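Local coordinates for Lactamase_B domain-containing protein (Bacillus lehensis G1, PDB 7EV5) that probably hydrolyses beta-lactams and glyoxalase II substrates, as a dual-activity metallo-beta-lactamase-fold enzyme with two zinc ions, at residues Ala55-Arg67 with Asn90-Lys104. Residues are numbered along the deposited sequence; the frame is centred on the assembly and turned at random. Where two conformers were deposited one is given.
With ZN (zinc ion), chain C; ZN (zinc ion), chain B.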
# COMPACT_ATOMS: atom_id res chain seq x y z
N ALA A 55 -4.01 1.86 -6.40
CA ALA A 55 -5.39 2.30 -6.34
C ALA A 55 -6.39 1.22 -6.73
O ALA A 55 -7.53 1.54 -7.10
CB ALA A 55 -5.61 3.57 -7.16
N HIS A 56 -6.02 -0.04 -6.63
CA HIS A 56 -7.03 -1.09 -6.74
C HIS A 56 -8.09 -0.89 -5.67
O HIS A 56 -7.81 -0.42 -4.56
CB HIS A 56 -6.41 -2.47 -6.59
CG HIS A 56 -5.79 -2.99 -7.85
ND1 HIS A 56 -4.75 -3.90 -7.84
CD2 HIS A 56 -6.05 -2.74 -9.15
CE1 HIS A 56 -4.41 -4.19 -9.08
NE2 HIS A 56 -5.18 -3.49 -9.89
N PHE A 57 -9.33 -1.27 -6.02
CA PHE A 57 -10.48 -1.00 -5.16
C PHE A 57 -10.28 -1.52 -3.73
O PHE A 57 -10.78 -0.91 -2.78
CB PHE A 57 -11.75 -1.62 -5.78
CG PHE A 57 -11.80 -3.12 -5.68
CD1 PHE A 57 -12.48 -3.75 -4.63
CD2 PHE A 57 -11.14 -3.91 -6.61
CE1 PHE A 57 -12.51 -5.13 -4.54
CE2 PHE A 57 -11.17 -5.30 -6.53
CZ PHE A 57 -11.85 -5.91 -5.48
N ASP A 58 -9.61 -2.66 -3.57
CA ASP A 58 -9.48 -3.27 -2.26
C ASP A 58 -8.50 -2.52 -1.36
O ASP A 58 -8.38 -2.86 -0.18
CB ASP A 58 -9.11 -4.76 -2.38
CG ASP A 58 -7.80 -4.99 -3.13
OD1 ASP A 58 -7.70 -4.54 -4.30
OD2 ASP A 58 -6.91 -5.64 -2.55
N HIS A 59 -7.82 -1.51 -1.89
CA HIS A 59 -6.91 -0.69 -1.12
C HIS A 59 -7.44 0.71 -0.85
O HIS A 59 -6.77 1.48 -0.15
CB HIS A 59 -5.53 -0.62 -1.81
CG HIS A 59 -4.88 -1.96 -1.94
ND1 HIS A 59 -3.76 -2.33 -1.23
CD2 HIS A 59 -5.25 -3.04 -2.66
CE1 HIS A 59 -3.47 -3.59 -1.51
NE2 HIS A 59 -4.36 -4.05 -2.37
N ILE A 60 -8.62 1.07 -1.37
CA ILE A 60 -9.08 2.46 -1.38
C ILE A 60 -10.49 2.64 -0.84
O ILE A 60 -10.96 3.78 -0.77
CB ILE A 60 -8.97 3.11 -2.77
CG1 ILE A 60 -10.00 2.47 -3.71
CG2 ILE A 60 -7.54 3.01 -3.29
CD1 ILE A 60 -10.17 3.19 -5.03
N GLY A 61 -11.18 1.57 -0.46
CA GLY A 61 -12.60 1.70 -0.15
C GLY A 61 -12.90 2.57 1.05
O GLY A 61 -13.99 3.14 1.15
N ALA A 62 -11.94 2.72 1.97
CA ALA A 62 -12.12 3.56 3.15
C ALA A 62 -11.45 4.93 3.02
O ALA A 62 -11.45 5.70 3.98
CB ALA A 62 -11.60 2.83 4.39
N VAL A 63 -10.89 5.25 1.84
CA VAL A 63 -10.16 6.51 1.69
C VAL A 63 -11.06 7.72 1.97
O VAL A 63 -10.68 8.62 2.73
CB VAL A 63 -9.49 6.58 0.30
CG1 VAL A 63 -9.03 7.99 -0.01
CG2 VAL A 63 -8.31 5.63 0.24
N ASP A 64 -12.25 7.75 1.37
CA ASP A 64 -13.16 8.89 1.55
C ASP A 64 -13.40 9.16 3.04
O ASP A 64 -13.22 10.28 3.53
CB ASP A 64 -14.51 8.58 0.90
CG ASP A 64 -14.54 8.86 -0.61
OD1 ASP A 64 -13.77 9.71 -1.10
OD2 ASP A 64 -15.37 8.21 -1.30
N ALA A 65 -13.82 8.13 3.76
CA ALA A 65 -14.20 8.31 5.16
C ALA A 65 -13.00 8.72 6.00
O ALA A 65 -13.09 9.61 6.85
CB ALA A 65 -14.84 7.04 5.71
N VAL A 66 -11.85 8.08 5.78
CA VAL A 66 -10.66 8.42 6.56
C VAL A 66 -10.19 9.84 6.21
O VAL A 66 -9.90 10.65 7.11
CB VAL A 66 -9.56 7.37 6.33
CG1 VAL A 66 -8.28 7.79 7.01
CG2 VAL A 66 -10.00 6.02 6.89
N ARG A 67 -10.13 10.16 4.92
CA ARG A 67 -9.72 11.50 4.50
C ARG A 67 -10.65 12.56 5.07
O ARG A 67 -10.20 13.60 5.57
CB ARG A 67 -9.70 11.55 2.97
CG ARG A 67 -9.29 12.86 2.35
CD ARG A 67 -9.79 12.92 0.90
NE ARG A 67 -11.25 13.00 0.85
CZ ARG A 67 -12.03 12.17 0.16
NH1 ARG A 67 -11.51 11.19 -0.56
NH2 ARG A 67 -13.35 12.33 0.20
N ASN A 90 -10.31 0.65 -11.62
CA ASN A 90 -9.69 0.21 -10.37
C ASN A 90 -10.01 -1.23 -10.01
O ASN A 90 -9.60 -1.68 -8.94
CB ASN A 90 -10.00 1.17 -9.21
CG ASN A 90 -11.48 1.22 -8.83
OD1 ASN A 90 -12.21 0.24 -8.94
ND2 ASN A 90 -11.91 2.39 -8.35
N GLY A 91 -10.71 -1.96 -10.88
CA GLY A 91 -11.02 -3.36 -10.65
C GLY A 91 -12.36 -3.65 -9.99
O GLY A 91 -12.79 -4.80 -9.99
N SER A 92 -13.04 -2.66 -9.40
CA SER A 92 -14.22 -2.99 -8.61
C SER A 92 -15.32 -3.56 -9.50
O SER A 92 -15.90 -4.61 -9.19
CB SER A 92 -14.76 -1.79 -7.83
OG SER A 92 -14.84 -0.62 -8.63
N SER A 93 -15.66 -2.87 -10.59
CA SER A 93 -16.75 -3.33 -11.44
C SER A 93 -16.44 -4.71 -12.00
O SER A 93 -17.28 -5.62 -11.94
CB SER A 93 -16.99 -2.34 -12.58
OG SER A 93 -17.46 -1.10 -12.08
N ARG A 94 -15.24 -4.90 -12.54
CA ARG A 94 -14.93 -6.15 -13.22
C ARG A 94 -14.80 -7.32 -12.25
O ARG A 94 -15.24 -8.43 -12.55
CB ARG A 94 -13.64 -5.99 -14.01
CG ARG A 94 -13.79 -5.34 -15.37
CD ARG A 94 -12.59 -5.74 -16.19
NE ARG A 94 -12.41 -4.95 -17.40
CZ ARG A 94 -12.05 -5.49 -18.55
NH1 ARG A 94 -11.89 -6.80 -18.63
NH2 ARG A 94 -11.87 -4.73 -19.61
N LEU A 95 -14.18 -7.10 -11.09
CA LEU A 95 -13.88 -8.20 -10.19
C LEU A 95 -14.98 -8.47 -9.18
O LEU A 95 -15.05 -9.58 -8.65
CB LEU A 95 -12.55 -7.97 -9.47
CG LEU A 95 -11.30 -8.01 -10.35
CD1 LEU A 95 -10.06 -7.69 -9.52
CD2 LEU A 95 -11.16 -9.36 -11.06
N THR A 96 -15.84 -7.48 -8.90
CA THR A 96 -16.88 -7.65 -7.89
C THR A 96 -18.28 -7.34 -8.37
O THR A 96 -19.25 -7.63 -7.65
CB THR A 96 -16.59 -6.79 -6.63
OG1 THR A 96 -17.06 -5.45 -6.83
CG2 THR A 96 -15.10 -6.79 -6.28
N GLY A 97 -18.44 -6.74 -9.55
CA GLY A 97 -19.75 -6.42 -10.06
C GLY A 97 -20.39 -5.20 -9.44
O GLY A 97 -21.58 -4.95 -9.69
N ARG A 98 -19.66 -4.45 -8.63
CA ARG A 98 -20.19 -3.25 -8.00
C ARG A 98 -19.09 -2.20 -8.02
O ARG A 98 -17.90 -2.53 -7.93
CB ARG A 98 -20.58 -3.51 -6.54
CG ARG A 98 -21.29 -4.83 -6.30
CD ARG A 98 -21.74 -4.94 -4.86
NE ARG A 98 -22.39 -6.21 -4.57
CZ ARG A 98 -23.67 -6.46 -4.79
NH1 ARG A 98 -24.45 -5.52 -5.33
NH2 ARG A 98 -24.19 -7.65 -4.49
N PRO A 99 -19.46 -0.92 -8.13
CA PRO A 99 -18.45 0.14 -8.21
C PRO A 99 -17.99 0.60 -6.84
O PRO A 99 -18.79 0.78 -5.91
CB PRO A 99 -19.20 1.27 -8.92
CG PRO A 99 -20.63 1.09 -8.49
CD PRO A 99 -20.82 -0.41 -8.34
N ILE A 100 -16.68 0.76 -6.71
CA ILE A 100 -16.04 1.32 -5.52
C ILE A 100 -15.18 2.47 -6.00
O ILE A 100 -14.41 2.32 -6.96
CB ILE A 100 -15.20 0.27 -4.79
CG1 ILE A 100 -16.13 -0.82 -4.22
CG2 ILE A 100 -14.39 0.91 -3.67
CD1 ILE A 100 -15.43 -2.03 -3.69
N THR A 101 -15.33 3.64 -5.37
CA THR A 101 -14.67 4.85 -5.82
C THR A 101 -14.44 5.78 -4.64
O THR A 101 -15.09 5.67 -3.60
CB THR A 101 -15.54 5.63 -6.81
OG1 THR A 101 -16.80 5.90 -6.19
CG2 THR A 101 -15.75 4.88 -8.12
N THR A 102 -13.52 6.72 -4.84
CA THR A 102 -13.49 7.93 -4.02
C THR A 102 -14.31 9.01 -4.70
O THR A 102 -14.70 8.90 -5.87
CB THR A 102 -12.06 8.43 -3.81
OG1 THR A 102 -11.53 8.89 -5.06
CG2 THR A 102 -11.17 7.33 -3.23
N ALA A 103 -14.59 10.08 -3.95
CA ALA A 103 -15.34 11.21 -4.47
C ALA A 103 -14.44 12.36 -4.90
O ALA A 103 -14.93 13.33 -5.49
CB ALA A 103 -16.35 11.70 -3.42
N LYS A 104 -13.14 12.27 -4.63
CA LYS A 104 -12.16 13.31 -4.91
C LYS A 104 -10.88 12.63 -5.36
O LYS A 104 -10.57 11.53 -4.89
CB LYS A 104 -11.85 14.11 -3.63
CG LYS A 104 -13.00 14.95 -3.10
CD LYS A 104 -12.59 15.65 -1.80
CE LYS A 104 -13.72 16.51 -1.25
NZ LYS A 104 -13.31 17.25 -0.02
ZN ZN C . -4.66 -5.92 -3.17
ZN ZN B . -3.81 -4.76 -6.15
O HOH W 1 -5.21 -5.52 -5.05
O HOH W 2 -17.19 7.89 -3.69
O HOH W 3 -11.90 15.48 2.14
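A chi1 of 73° sets Phe57 CG between the backbone N and the carbonyl carbon and directs the ring onto the short helix 92-96, just before which Asn90, its CG placed likewise (chi1 65°), folds its amide back over the start of that helix. Ser92 CA lies over one face of the Phe57 ring, a CH-pi contact 4.2 Å from the centroid. Thr96 CG2 touches CE1 and CZ at the far end of the ring, Leu95 CD1 meets the edge near CE2, and Ile100 CD1 packs 3.5 Å from Phe57 CD1. Beside the ring, Phe57 N donates to Asn90 O (3.0 Å), joining the two backbones directly. The Asn90 amide organises its own loop: OD1 receives Ser92 N in an Asx turn and also Ser92 OG, while ND2 donates to Ile100 O and to Trp83 O.

Farther along, Asp64 OD1 accepts Ala103 N on its syn lone pair in a nearly straight bond (3.0 Å, 167°). In the conformer described, Arg67 NH1 lies 2.8 Å from Asp64 OD1, on the anti lone pair, and NH2 reaches that oxygen from above the carboxylate plane; Lys104 CD lies over the rim of one guanidinium face. Water 3 links Arg67 NE to Lys104 NZ.

Segment 55-67 holds all but the first residue, His54, of the HxHxDH motif, in which His56 binds one zinc ion and Asp58 and His59 the other. Phe57, lodged between these ligands in sequence, therefore ties the metal-binding loop to the 90-104 segment, whereas three N-H donors converging on Asp64 OD1 in this Arg67 conformer would favour a charged carboxylate.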